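Local coordinates for protein tryptophan synthase alpha chain (Aquifex aeolicus, PDB 2EKC) that probably cleaves indoleglycerol phosphate to indole and glyceraldehyde 3-phosphate, as the alpha subunit of tryptophan synthase in the last step of tryptophan biosynthesis, at residues K7-L11 with T45-E49; K35-V40 with I246-G250; F176-T180 with Y191-K197; S216-R222 with E255-R261. All coordinates share one frame; numbering follows the deposited sequence.

Interaction 1: residues K7-L11 with T45-E49; sequences KFTEL and TDILE
At the end of the TIM barrel where its strands begin, the helix that precedes the first strand lies against the start of strand 47-51, where Lys7, Phe8 and Leu11 meet Asp46 and Ile47. No direct hydrogen bond joins the two segments. The aliphatic part of Lys7 bends over the backbone of Asp46, with CE 3.8 Å from Asp46 O; turns at chi2 (59°) and chi3 (65°) fold the chain back so that NZ reaches Glu10 OE1, 2.7 Å away, on the syn side of that carboxylate. Under the lysine methylenes Asp46 O is buried with no polar partner in the model. The same NZ donates to a water 2.8 Å off, and this water in turn donates to Asp46 OD1 at 2.7 Å. Leu11 lays its CD2 methyl beside the Asp46 carboxylate, 3.4 Å from OD1, while CD1 sits near CB and CG of the aspartate. One turn of helix away, the CD1 methyl of Ile47 comes 3.8 Å from Phe8 CE2 and equally close to CZ, the two side chains crossing at about a right angle. Ala18 of strand 18-24 touches both Phe8 and Leu11. The other carboxylate oxygen, Asp46 OD2, is held by Lys257 in a salt bridge and by the backbone N of Leu19. With one oxygen bound to water and the other to a lysine and an amide, the buried Asp46 carboxylate is probably restrained in rotation, and the nearby positive charges would be expected to favour its ionised form.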
loop_
_atom_site.group_PDB
_atom_site.type_symbol
_atom_site.label_atom_id
_atom_site.label_comp_id
_atom_site.label_asym_id
_atom_site.label_seq_id
_atom_site.Cartn_x
_atom_site.Cartn_y
_atom_site.Cartn_z
ATOM N N LYS A 7 -9.902 -8.337 -6.583
ATOM C CA LYS A 7 -8.807 -9.119 -6.013
ATOM C C LYS A 7 -9.177 -9.821 -4.714
ATOM O O LYS A 7 -8.876 -11.000 -4.536
ATOM C CB LYS A 7 -7.578 -8.237 -5.781
ATOM C CG LYS A 7 -6.376 -9.000 -5.224
ATOM C CD LYS A 7 -5.939 -10.139 -6.151
ATOM C CE LYS A 7 -5.435 -9.616 -7.487
ATOM N NZ LYS A 7 -5.000 -10.716 -8.397
ATOM N N PHE A 8 -9.814 -9.104 -3.796
ATOM C CA PHE A 8 -10.201 -9.710 -2.526
ATOM C C PHE A 8 -11.254 -10.799 -2.726
ATOM O O PHE A 8 -11.278 -11.798 -2.007
ATOM C CB PHE A 8 -10.698 -8.637 -1.550
ATOM C CG PHE A 8 -9.587 -7.959 -0.789
ATOM C CD1 PHE A 8 -8.810 -8.681 0.114
ATOM C CD2 PHE A 8 -9.307 -6.609 -0.987
ATOM C CE1 PHE A 8 -7.768 -8.071 0.814
ATOM C CE2 PHE A 8 -8.263 -5.986 -0.290
ATOM C CZ PHE A 8 -7.495 -6.720 0.612
ATOM N N THR A 9 -12.123 -10.614 -3.711
ATOM C CA THR A 9 -13.135 -11.623 -3.992
ATOM C C THR A 9 -12.415 -12.858 -4.528
ATOM O O THR A 9 -12.760 -13.993 -4.199
ATOM C CB THR A 9 -14.146 -11.107 -5.031
ATOM O OG1 THR A 9 -14.892 -10.035 -4.453
ATOM C CG2 THR A 9 -15.100 -12.217 -5.464
ATOM N N GLU A 10 -11.402 -12.625 -5.352
ATOM C CA GLU A 10 -10.615 -13.711 -5.919
ATOM C C GLU A 10 -9.868 -14.463 -4.819
ATOM O O GLU A 10 -9.899 -15.695 -4.759
ATOM C CB GLU A 10 -9.611 -13.157 -6.942
ATOM C CG GLU A 10 -8.505 -14.128 -7.331
ATOM C CD GLU A 10 -7.515 -13.530 -8.319
ATOM O OE1 GLU A 10 -7.188 -12.331 -8.190
ATOM O OE2 GLU A 10 -7.050 -14.261 -9.218
ATOM N N LEU A 11 -9.196 -13.720 -3.945
ATOM C CA LEU A 11 -8.436 -14.342 -2.867
ATOM C C LEU A 11 -9.332 -15.178 -1.966
ATOM O O LEU A 11 -8.957 -16.273 -1.547
ATOM C CB LEU A 11 -7.712 -13.274 -2.045
ATOM C CG LEU A 11 -6.566 -12.575 -2.786
ATOM C CD1 LEU A 11 -6.136 -11.338 -2.022
ATOM C CD2 LEU A 11 -5.400 -13.546 -2.952
ATOM N N THR A 45 2.760 -11.228 -5.058
ATOM C CA THR A 45 2.188 -10.004 -4.503
ATOM C C THR A 45 0.771 -9.825 -5.062
ATOM O O THR A 45 0.555 -9.913 -6.269
ATOM C CB THR A 45 3.066 -8.777 -4.862
ATOM O OG1 THR A 45 4.295 -8.842 -4.124
ATOM C CG2 THR A 45 2.351 -7.481 -4.534
ATOM N N ASP A 46 -0.191 -9.582 -4.177
ATOM C CA ASP A 46 -1.587 -9.408 -4.582
ATOM C C ASP A 46 -1.976 -7.955 -4.806
ATOM O O ASP A 46 -2.810 -7.650 -5.659
ATOM C CB ASP A 46 -2.503 -10.015 -3.526
ATOM C CG ASP A 46 -2.263 -11.497 -3.350
ATOM O OD1 ASP A 46 -2.521 -12.242 -4.317
ATOM O OD2 ASP A 46 -1.805 -11.913 -2.260
ATOM N N ILE A 47 -1.379 -7.066 -4.023
ATOM C CA ILE A 47 -1.657 -5.637 -4.122
ATOM C C ILE A 47 -0.330 -4.913 -3.998
ATOM O O ILE A 47 0.453 -5.187 -3.086
ATOM C CB ILE A 47 -2.595 -5.169 -2.989
ATOM C CG1 ILE A 47 -3.958 -5.847 -3.129
ATOM C CG2 ILE A 47 -2.744 -3.642 -3.026
ATOM C CD1 ILE A 47 -4.892 -5.583 -1.963
ATOM N N LEU A 48 -0.080 -3.987 -4.912
ATOM C CA LEU A 48 1.172 -3.252 -4.908
ATOM C C LEU A 48 1.044 -1.837 -4.367
ATOM O O LEU A 48 0.096 -1.128 -4.696
ATOM C CB LEU A 48 1.728 -3.196 -6.335
ATOM C CG LEU A 48 3.125 -2.612 -6.523
ATOM C CD1 LEU A 48 4.140 -3.539 -5.860
ATOM C CD2 LEU A 48 3.430 -2.458 -8.007
ATOM N N GLU A 49 1.985 -1.438 -3.512
ATOM C CA GLU A 49 2.004 -0.075 -2.998
ATOM C C GLU A 49 3.230 0.550 -3.660
ATOM O O GLU A 49 4.359 0.081 -3.469
ATOM C CB GLU A 49 2.170 -0.019 -1.479
ATOM C CG GLU A 49 1.080 -0.698 -0.679
ATOM C CD GLU A 49 1.139 -0.313 0.792
ATOM O OE1 GLU A 49 2.258 -0.106 1.304
ATOM O OE2 GLU A 49 0.069 -0.223 1.432
HETATM O O HOH W 1 -2.985 -12.058 -6.929
#

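Interaction 2: residues K35-V40 with I246-G250; sequences KAFKEV and IEDLG
Glu39 lies across the backbone of Ile246 and Gly250, its CG 3.4 Å from Ile246 O and 3.5 Å from Gly250 CA. The side chain leaves its helix with CG anti to the backbone N (chi1 -171°) and then bends at chi2, which brings the carboxylate over the glycine and sets OE1 3.7 Å from the CG2 methyl of Ile246. The absence of a side chain at Gly250 lets the glutamate come this near. Beside this polar flank runs an apolar one: Leu249 places CD2 3.7 Å from Ala36 CB, and Val40 CG1 rests 3.8 Å from Leu249 CG. A water bridges the outer side, donating to Glu39 OE2 and to Glu247 O, so the carboxylate is tied to the first turn of helix 246-258. The short helical segments run at 30° with their axes 9.0 Å apart. These are the helix after the first barrel strand and the last helix of the chain, neighbours in the outer layer of the TIM barrel. Beneath them Ala36 and Val40 reach Leu23 of strand 18-24 and Val40 touches Leu48 of strand 47-51; on the flank away from 246-250, Phe37 packs on Leu84 and Leu88 of helix 78-91.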
loop_
_atom_site.group_PDB
_atom_site.type_symbol
_atom_site.label_atom_id
_atom_site.label_comp_id
_atom_site.label_asym_id
_atom_site.label_seq_id
_atom_site.Cartn_x
_atom_site.Cartn_y
_atom_site.Cartn_z
ATOM N N LYS A 35 13.203 -3.609 -11.429
ATOM C CA LYS A 35 13.430 -5.047 -11.371
ATOM C C LYS A 35 12.810 -5.597 -10.091
ATOM O O LYS A 35 12.191 -6.660 -10.098
ATOM C CB LYS A 35 14.931 -5.352 -11.419
ATOM C CG LYS A 35 15.571 -4.967 -12.743
ATOM C CD LYS A 35 17.076 -5.200 -12.740
ATOM C CE LYS A 35 17.688 -4.709 -14.046
ATOM N NZ LYS A 35 19.172 -4.821 -14.062
ATOM N N ALA A 36 12.967 -4.855 -8.996
ATOM C CA ALA A 36 12.411 -5.242 -7.702
ATOM C C ALA A 36 10.889 -5.365 -7.791
ATOM O O ALA A 36 10.307 -6.358 -7.346
ATOM C CB ALA A 36 12.790 -4.207 -6.648
ATOM N N PHE A 37 10.247 -4.345 -8.350
ATOM C CA PHE A 37 8.794 -4.347 -8.514
ATOM C C PHE A 37 8.335 -5.578 -9.304
ATOM O O PHE A 37 7.392 -6.261 -8.916
ATOM C CB PHE A 37 8.345 -3.072 -9.236
ATOM C CG PHE A 37 8.062 -1.909 -8.312
ATOM C CD1 PHE A 37 6.993 -1.952 -7.427
ATOM C CD2 PHE A 37 8.848 -0.764 -8.350
ATOM C CE1 PHE A 37 6.708 -0.866 -6.590
ATOM C CE2 PHE A 37 8.574 0.325 -7.520
ATOM C CZ PHE A 37 7.502 0.272 -6.641
ATOM N N LYS A 38 9.013 -5.859 -10.410
ATOM C CA LYS A 38 8.662 -7.007 -11.233
ATOM C C LYS A 38 8.831 -8.316 -10.460
ATOM O O LYS A 38 8.010 -9.227 -10.575
ATOM C CB LYS A 38 9.526 -7.024 -12.497
ATOM C CG LYS A 38 9.191 -5.901 -13.470
ATOM C CD LYS A 38 10.105 -5.923 -14.682
ATOM C CE LYS A 38 9.644 -4.930 -15.737
ATOM N NZ LYS A 38 10.567 -4.897 -16.905
ATOM N N GLU A 39 9.884 -8.390 -9.655
ATOM C CA GLU A 39 10.168 -9.585 -8.876
ATOM C C GLU A 39 9.086 -9.881 -7.841
ATOM O O GLU A 39 8.636 -11.024 -7.723
ATOM C CB GLU A 39 11.522 -9.442 -8.180
ATOM C CG GLU A 39 12.031 -10.712 -7.518
ATOM C CD GLU A 39 12.311 -11.817 -8.525
ATOM O OE1 GLU A 39 12.662 -11.489 -9.676
ATOM O OE2 GLU A 39 12.196 -13.008 -8.164
ATOM N N VAL A 40 8.655 -8.866 -7.093
ATOM C CA VAL A 40 7.631 -9.103 -6.077
ATOM C C VAL A 40 6.288 -9.453 -6.711
ATOM O O VAL A 40 5.498 -10.200 -6.134
ATOM C CB VAL A 40 7.467 -7.893 -5.097
ATOM C CG1 VAL A 40 8.826 -7.513 -4.516
ATOM C CG2 VAL A 40 6.808 -6.708 -5.792
ATOM N N ILE A 246 17.870 -8.972 -5.642
ATOM C CA ILE A 246 16.606 -9.290 -6.292
ATOM C C ILE A 246 16.125 -10.722 -6.093
ATOM O O ILE A 246 14.935 -10.958 -5.866
ATOM C CB ILE A 246 16.689 -8.995 -7.806
ATOM C CG1 ILE A 246 17.208 -7.568 -8.027
ATOM C CG2 ILE A 246 15.324 -9.183 -8.458
ATOM C CD1 ILE A 246 16.454 -6.501 -7.248
ATOM N N GLU A 247 17.041 -11.681 -6.180
ATOM C CA GLU A 247 16.656 -13.075 -6.008
ATOM C C GLU A 247 16.168 -13.332 -4.589
ATOM O O GLU A 247 15.189 -14.047 -4.390
ATOM C CB GLU A 247 17.827 -14.009 -6.326
ATOM C CG GLU A 247 17.425 -15.478 -6.330
ATOM C CD GLU A 247 18.594 -16.411 -6.583
ATOM O OE1 GLU A 247 19.284 -16.243 -7.609
ATOM O OE2 GLU A 247 18.820 -17.314 -5.754
ATOM N N ASP A 248 16.848 -12.752 -3.604
ATOM C CA ASP A 248 16.454 -12.927 -2.207
ATOM C C ASP A 248 15.121 -12.241 -1.941
ATOM O O ASP A 248 14.335 -12.692 -1.105
ATOM C CB ASP A 248 17.516 -12.356 -1.263
ATOM C CG ASP A 248 18.818 -13.145 -1.303
ATOM O OD1 ASP A 248 18.774 -14.379 -1.126
ATOM O OD2 ASP A 248 19.885 -12.528 -1.506
ATOM N N LEU A 249 14.871 -11.145 -2.650
ATOM C CA LEU A 249 13.616 -10.406 -2.501
ATOM C C LEU A 249 12.451 -11.276 -2.976
ATOM O O LEU A 249 11.422 -11.384 -2.306
ATOM C CB LEU A 249 13.670 -9.109 -3.320
ATOM C CG LEU A 249 12.390 -8.271 -3.385
ATOM C CD1 LEU A 249 11.989 -7.814 -1.988
ATOM C CD2 LEU A 249 12.622 -7.072 -4.295
ATOM N N GLY A 250 12.620 -11.895 -4.139
ATOM C CA GLY A 250 11.581 -12.761 -4.669
ATOM C C GLY A 250 11.339 -13.942 -3.750
ATOM O O GLY A 250 10.198 -14.377 -3.564
HETATM O O HOH W 2 13.513 -14.906 -6.487
#

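Interaction 3: residues F176-T180 with Y191-K197; sequences FVSVT and YERIKKK
Strand 174-177 ends and its chain runs on as a loop past the first turns of helix 192-204, the CA atoms of Ser178 and Ile194 coming within 5.5 Å. Ile194 fills the middle of the contact. Its CG1 branch stands anti to the backbone N (chi1 180°) and carries CD1 to 3.8 Å from Phe176 CB and 3.5 Å from Val177 O, while CB and CG2 lie near Ser178 O. One helical turn on from Arg193 and Ile194, Lys197 brings its CG methylene to the Phe176 ring, 3.9 Å from CE2; its NZ leads off to Ser158 O and Glu200. At the outer end the Tyr191 ring offers its edge to the serine. Its CE1 is modelled 2.9 Å from Ser178 O, too close for a relaxed contact, so the exact ring position beside the unmodelled residues 182-190 is doubtful. Ser178 OG is bonded to Phe213 O. Farther out, Thr180 sets its CG2 methyl over one face of the Arg193 guanidinium, 3.5 Å from NE, the two side chains crossing at about a right angle. The carbonyls of Val177 and Ser178 are buried against this mostly apolar surface without a polar partner in the model. The contact belongs to the sixth strand and the helix following it in the TIM barrel: Phe176 packs edge-to-face with Tyr201 of the same helix, and its backbone pairs with Val210 and Gly212 of strand 209-212.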
loop_
_atom_site.group_PDB
_atom_site.type_symbol
_atom_site.label_atom_id
_atom_site.label_comp_id
_atom_site.label_asym_id
_atom_site.label_seq_id
_atom_site.Cartn_x
_atom_site.Cartn_y
_atom_site.Cartn_z
ATOM N N PHE A 176 -4.863 -0.649 8.636
ATOM C CA PHE A 176 -4.603 -0.365 10.041
ATOM C C PHE A 176 -3.132 -0.625 10.342
ATOM O O PHE A 176 -2.540 -1.551 9.795
ATOM C CB PHE A 176 -5.433 -1.270 10.960
ATOM C CG PHE A 176 -6.826 -0.781 11.213
ATOM C CD1 PHE A 176 -7.745 -0.680 10.177
ATOM C CD2 PHE A 176 -7.228 -0.447 12.503
ATOM C CE1 PHE A 176 -9.057 -0.254 10.424
ATOM C CE2 PHE A 176 -8.533 -0.021 12.760
ATOM C CZ PHE A 176 -9.447 0.074 11.723
ATOM N N VAL A 177 -2.549 0.197 11.209
ATOM C CA VAL A 177 -1.160 0.010 11.619
ATOM C C VAL A 177 -1.227 -0.952 12.809
ATOM O O VAL A 177 -2.184 -0.913 13.582
ATOM C CB VAL A 177 -0.519 1.341 12.047
ATOM C CG1 VAL A 177 -0.490 2.290 10.862
ATOM C CG2 VAL A 177 -1.298 1.958 13.202
ATOM N N SER A 178 -0.222 -1.809 12.961
ATOM C CA SER A 178 -0.231 -2.803 14.031
ATOM C C SER A 178 0.214 -2.348 15.417
ATOM O O SER A 178 -0.045 -3.040 16.403
ATOM C CB SER A 178 0.612 -4.015 13.624
ATOM O OG SER A 178 1.993 -3.709 13.673
ATOM N N VAL A 179 0.879 -1.201 15.500
ATOM C CA VAL A 179 1.360 -0.710 16.788
ATOM C C VAL A 179 0.763 0.648 17.144
ATOM O O VAL A 179 0.319 1.392 16.270
ATOM C CB VAL A 179 2.910 -0.605 16.794
ATOM C CG1 VAL A 179 3.356 0.534 15.898
ATOM C CG2 VAL A 179 3.423 -0.412 18.215
ATOM N N THR A 180 0.758 0.960 18.438
ATOM C CA THR A 180 0.216 2.219 18.939
ATOM C C THR A 180 1.064 3.420 18.533
ATOM O O THR A 180 0.889 4.522 19.054
ATOM C CB THR A 180 0.096 2.192 20.477
ATOM O OG1 THR A 180 1.388 1.969 21.056
ATOM C CG2 THR A 180 -0.843 1.080 20.915
ATOM N N TYR A 191 -0.525 -7.895 16.810
ATOM C CA TYR A 191 -0.454 -8.441 18.160
ATOM C C TYR A 191 -1.854 -8.506 18.768
ATOM O O TYR A 191 -2.856 -8.458 18.052
ATOM C CB TYR A 191 0.456 -7.575 19.043
ATOM C CG TYR A 191 1.514 -6.813 18.274
ATOM C CD1 TYR A 191 1.188 -5.654 17.570
ATOM C CD2 TYR A 191 2.834 -7.262 18.227
ATOM C CE1 TYR A 191 2.148 -4.960 16.834
ATOM C CE2 TYR A 191 3.805 -6.575 17.491
ATOM C CZ TYR A 191 3.452 -5.423 16.797
ATOM O OH TYR A 191 4.397 -4.733 16.067
ATOM N N GLU A 192 -1.918 -8.603 20.091
ATOM C CA GLU A 192 -3.193 -8.690 20.794
ATOM C C GLU A 192 -4.032 -7.422 20.669
ATOM O O GLU A 192 -5.253 -7.484 20.519
ATOM C CB GLU A 192 -2.946 -8.994 22.274
ATOM C CG GLU A 192 -4.205 -9.252 23.090
ATOM C CD GLU A 192 -5.013 -10.426 22.567
ATOM O OE1 GLU A 192 -4.406 -11.451 22.195
ATOM O OE2 GLU A 192 -6.257 -10.328 22.537
ATOM N N ARG A 193 -3.376 -6.270 20.727
ATOM C CA ARG A 193 -4.080 -4.995 20.652
ATOM C C ARG A 193 -4.733 -4.692 19.303
ATOM O O ARG A 193 -5.895 -4.281 19.249
ATOM C CB ARG A 193 -3.133 -3.862 21.027
ATOM C CG ARG A 193 -3.820 -2.524 21.198
ATOM C CD ARG A 193 -2.969 -1.612 22.046
ATOM N NE ARG A 193 -3.669 -0.380 22.380
ATOM C CZ ARG A 193 -3.309 0.431 23.367
ATOM N NH1 ARG A 193 -2.256 0.138 24.120
ATOM N NH2 ARG A 193 -4.001 1.537 23.595
ATOM N N ILE A 194 -3.993 -4.880 18.218
ATOM C CA ILE A 194 -4.549 -4.608 16.897
ATOM C C ILE A 194 -5.562 -5.690 16.531
ATOM O O ILE A 194 -6.544 -5.429 15.830
ATOM C CB ILE A 194 -3.439 -4.535 15.817
ATOM C CG1 ILE A 194 -4.062 -4.255 14.444
ATOM C CG2 ILE A 194 -2.646 -5.833 15.786
ATOM C CD1 ILE A 194 -4.873 -2.962 14.368
ATOM N N LYS A 195 -5.325 -6.903 17.021
ATOM C CA LYS A 195 -6.225 -8.018 16.757
ATOM C C LYS A 195 -7.603 -7.719 17.347
ATOM O O LYS A 195 -8.628 -7.895 16.682
ATOM C CB LYS A 195 -5.661 -9.304 17.365
ATOM C CG LYS A 195 -6.522 -10.534 17.134
ATOM C CD LYS A 195 -5.797 -11.793 17.578
ATOM C CE LYS A 195 -6.670 -13.020 17.396
ATOM N NZ LYS A 195 -7.893 -12.950 18.246
ATOM N N LYS A 196 -7.624 -7.263 18.594
ATOM C CA LYS A 196 -8.880 -6.930 19.252
ATOM C C LYS A 196 -9.570 -5.764 18.550
ATOM O O LYS A 196 -10.795 -5.728 18.449
ATOM C CB LYS A 196 -8.634 -6.577 20.721
ATOM C CG LYS A 196 -8.358 -7.785 21.615
ATOM C CD LYS A 196 -9.601 -8.672 21.741
ATOM C CE LYS A 196 -9.371 -9.816 22.716
ATOM N NZ LYS A 196 -10.569 -10.691 22.855
ATOM N N LYS A 197 -8.783 -4.812 18.065
ATOM C CA LYS A 197 -9.347 -3.663 17.376
ATOM C C LYS A 197 -10.011 -4.111 16.080
ATOM O O LYS A 197 -11.081 -3.620 15.717
ATOM C CB LYS A 197 -8.258 -2.638 17.062
ATOM C CG LYS A 197 -8.776 -1.376 16.389
ATOM C CD LYS A 197 -9.111 -0.288 17.392
ATOM C CE LYS A 197 -10.220 -0.689 18.334
ATOM N NZ LYS A 197 -10.415 0.318 19.417
#

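Interaction 4: residues S216-R222 with E255-R261; sequences SKKEHAR and ELKEGLR
Helix 218-225 of the TIM barrel and the residue before it pack on the end of helix 246-258, Lys217 and Lys218 touching Leu256 and Glu255. Ser216 N donates to His220 ND1, 3.1 Å away. Lys217 occupies the N-cap position, and its carbonyl carbon lies 3.6 Å from Leu256 CD2. Lys218 extends along the neighbouring helix: its CB is 3.5 Å from Glu255 CG, the two side chains crossing at about a right angle, and NZ ends in a weak salt bridge with Glu258 OE1. Ala221 turns its methyl to the backbone of Leu256 and to the side chain of Leu260, with CB 3.8 Å from Leu260 CD2. Gly259, lacking a side chain, admits the helix so closely that its CA is 4.4 Å from Arg222 CA, and Arg222 CA makes a CA-H...O contact with Gly259 O. In the conformer described, one of two modelled for Arg222, bends at chi2 (62°) and chi3 (70°) curl the side chain over the type I turn from Glu258 to Arg261, and Gly259 O lies over the centre of one guanidinium face. In its plane, Arg222 NH1 and NH2 of this conformer both donate to Arg261 O, at 2.9 Å and 3.1 Å.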
loop_
_atom_site.group_PDB
_atom_site.type_symbol
_atom_site.label_atom_id
_atom_site.label_comp_id
_atom_site.label_asym_id
_atom_site.label_seq_id
_atom_site.Cartn_x
_atom_site.Cartn_y
_atom_site.Cartn_z
ATOM N N SER A 216 8.055 -9.152 8.531
ATOM C CA SER A 216 9.284 -9.488 7.824
ATOM C C SER A 216 9.561 -10.985 7.798
ATOM O O SER A 216 10.559 -11.424 7.233
ATOM C CB SER A 216 10.471 -8.768 8.470
ATOM O OG SER A 216 10.610 -9.135 9.831
ATOM N N LYS A 217 8.680 -11.765 8.413
ATOM C CA LYS A 217 8.852 -13.214 8.463
ATOM C C LYS A 217 7.548 -13.933 8.143
ATOM O O LYS A 217 6.464 -13.420 8.416
ATOM C CB LYS A 217 9.329 -13.633 9.855
ATOM C CG LYS A 217 10.681 -13.056 10.248
ATOM C CD LYS A 217 10.879 -13.055 11.761
ATOM C CE LYS A 217 10.746 -14.444 12.362
ATOM N NZ LYS A 217 10.912 -14.407 13.843
ATOM N N LYS A 218 7.661 -15.122 7.565
ATOM C CA LYS A 218 6.493 -15.919 7.215
ATOM C C LYS A 218 5.570 -16.071 8.421
ATOM O O LYS A 218 4.347 -16.018 8.287
ATOM C CB LYS A 218 6.931 -17.295 6.722
ATOM C CG LYS A 218 5.792 -18.258 6.449
ATOM C CD LYS A 218 6.335 -19.613 6.042
ATOM C CE LYS A 218 5.239 -20.663 6.009
ATOM N NZ LYS A 218 5.795 -22.002 5.673
ATOM N N GLU A 219 6.166 -16.256 9.596
ATOM C CA GLU A 219 5.408 -16.408 10.834
ATOM C C GLU A 219 4.539 -15.185 11.090
ATOM O O GLU A 219 3.410 -15.306 11.567
ATOM C CB GLU A 219 6.354 -16.607 12.023
ATOM C CG GLU A 219 6.963 -18.001 12.136
ATOM C CD GLU A 219 7.693 -18.439 10.878
ATOM O OE1 GLU A 219 8.563 -17.681 10.396
ATOM O OE2 GLU A 219 7.399 -19.548 10.376
ATOM N N HIS A 220 5.076 -14.008 10.781
ATOM C CA HIS A 220 4.349 -12.758 10.982
ATOM C C HIS A 220 3.118 -12.725 10.086
ATOM O O HIS A 220 2.025 -12.370 10.526
ATOM C CB HIS A 220 5.239 -11.553 10.650
ATOM C CG HIS A 220 6.521 -11.506 11.422
ATOM N ND1 HIS A 220 7.456 -10.510 11.242
ATOM C CD2 HIS A 220 7.028 -12.330 12.370
ATOM C CE1 HIS A 220 8.484 -10.722 12.045
ATOM N NE2 HIS A 220 8.248 -11.820 12.740
ATOM N N ALA A 221 3.307 -13.092 8.822
ATOM C CA ALA A 221 2.218 -13.110 7.855
ATOM C C ALA A 221 1.120 -14.062 8.310
ATOM O O ALA A 221 -0.057 -13.716 8.295
ATOM C CB ALA A 221 2.742 -13.532 6.489
ATOM N N ARG A 222 1.519 -15.265 8.711
ATOM C CA ARG A 222 0.576 -16.278 9.181
ATOM C C ARG A 222 -0.225 -15.763 10.378
ATOM O O ARG A 222 -1.447 -15.881 10.409
ATOM C CB ARG A 222 1.341 -17.551 9.562
ATOM C CG ARG A 222 0.467 -18.646 10.170
ATOM C CD ARG A 222 -0.591 -19.135 9.192
ATOM N NE ARG A 222 -0.016 -19.908 8.092
ATOM C CZ ARG A 222 -0.706 -20.326 7.036
ATOM N NH1 ARG A 222 -2.000 -20.048 6.932
ATOM N NH2 ARG A 222 -0.106 -21.024 6.084
ATOM N N GLU A 255 7.894 -16.711 0.320
ATOM C CA GLU A 255 7.740 -17.259 1.660
ATOM C C GLU A 255 6.611 -16.583 2.442
ATOM O O GLU A 255 5.829 -17.252 3.119
ATOM C CB GLU A 255 9.061 -17.140 2.423
ATOM C CG GLU A 255 8.967 -17.524 3.884
ATOM C CD GLU A 255 10.308 -17.912 4.462
ATOM O OE1 GLU A 255 11.292 -17.175 4.228
ATOM O OE2 GLU A 255 10.375 -18.951 5.153
ATOM N N LEU A 256 6.531 -15.259 2.355
ATOM C CA LEU A 256 5.480 -14.519 3.048
ATOM C C LEU A 256 4.115 -14.984 2.553
ATOM O O LEU A 256 3.198 -15.216 3.340
ATOM C CB LEU A 256 5.632 -13.018 2.793
ATOM C CG LEU A 256 6.879 -12.346 3.371
ATOM C CD1 LEU A 256 6.929 -10.883 2.939
ATOM C CD2 LEU A 256 6.852 -12.457 4.890
ATOM N N LYS A 257 3.995 -15.121 1.236
ATOM C CA LYS A 257 2.752 -15.559 0.619
ATOM C C LYS A 257 2.389 -16.976 1.075
ATOM O O LYS A 257 1.219 -17.355 1.075
ATOM C CB LYS A 257 2.888 -15.504 -0.907
ATOM C CG LYS A 257 1.591 -15.736 -1.657
ATOM C CD LYS A 257 0.519 -14.736 -1.241
ATOM C CE LYS A 257 -0.837 -15.179 -1.749
ATOM N NZ LYS A 257 -1.953 -14.336 -1.258
ATOM N N GLU A 258 3.396 -17.757 1.460
ATOM C CA GLU A 258 3.159 -19.115 1.941
ATOM C C GLU A 258 2.373 -19.074 3.246
ATOM O O GLU A 258 1.509 -19.916 3.487
ATOM C CB GLU A 258 4.486 -19.850 2.162
ATOM C CG GLU A 258 4.926 -20.686 0.970
ATOM C CD GLU A 258 6.273 -21.357 1.184
ATOM O OE1 GLU A 258 6.509 -21.894 2.289
ATOM O OE2 GLU A 258 7.090 -21.357 0.239
ATOM N N GLY A 259 2.674 -18.093 4.087
ATOM C CA GLY A 259 1.969 -17.968 5.348
ATOM C C GLY A 259 0.596 -17.335 5.204
ATOM O O GLY A 259 -0.083 -17.085 6.201
ATOM N N LEU A 260 0.179 -17.080 3.968
ATOM C CA LEU A 260 -1.117 -16.460 3.706
ATOM C C LEU A 260 -2.098 -17.386 2.992
ATOM O O LEU A 260 -3.123 -16.934 2.472
ATOM C CB LEU A 260 -0.921 -15.184 2.875
ATOM C CG LEU A 260 -0.066 -14.097 3.536
ATOM C CD1 LEU A 260 0.093 -12.912 2.599
ATOM C CD2 LEU A 260 -0.718 -13.665 4.837
ATOM N N ARG A 261 -1.788 -18.679 2.970
ATOM C CA ARG A 261 -2.647 -19.654 2.307
ATOM C C ARG A 261 -3.286 -20.625 3.291
ATOM O O ARG A 261 -2.679 -21.004 4.296
ATOM C CB ARG A 261 -1.847 -20.465 1.284
ATOM C CG ARG A 261 -1.099 -19.649 0.247
ATOM C CD ARG A 261 -0.229 -20.567 -0.594
ATOM N NE ARG A 261 0.707 -19.837 -1.446
ATOM C CZ ARG A 261 0.343 -19.042 -2.445
ATOM N NH1 ARG A 261 -0.942 -18.871 -2.721
ATOM N NH2 ARG A 261 1.264 -18.423 -3.169
#

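From the N terminus, interaction 1 closes the first loop, bringing helix 3-14 to the start of strand 47-51. Helix 30-42 lies inside that loop and leaves it through interaction 2, so the two cross; Val40 O and Thr45 OG1 join them. Interaction 2 spans most of the chain and ties helix 30-42, after the first strand, to the last helix. Interaction 3, a short local closure at the sixth strand, is nested within it, about 19 Å away at the nearest atoms. Interaction 4 follows 3 in series and crosses 2, their segments alternating, and shares helix 246-258 with it. Through Lys257 and Asp46, a salt bridge links interaction 4 to interaction 1, joining the C-terminal helix to the start of strand 47-51.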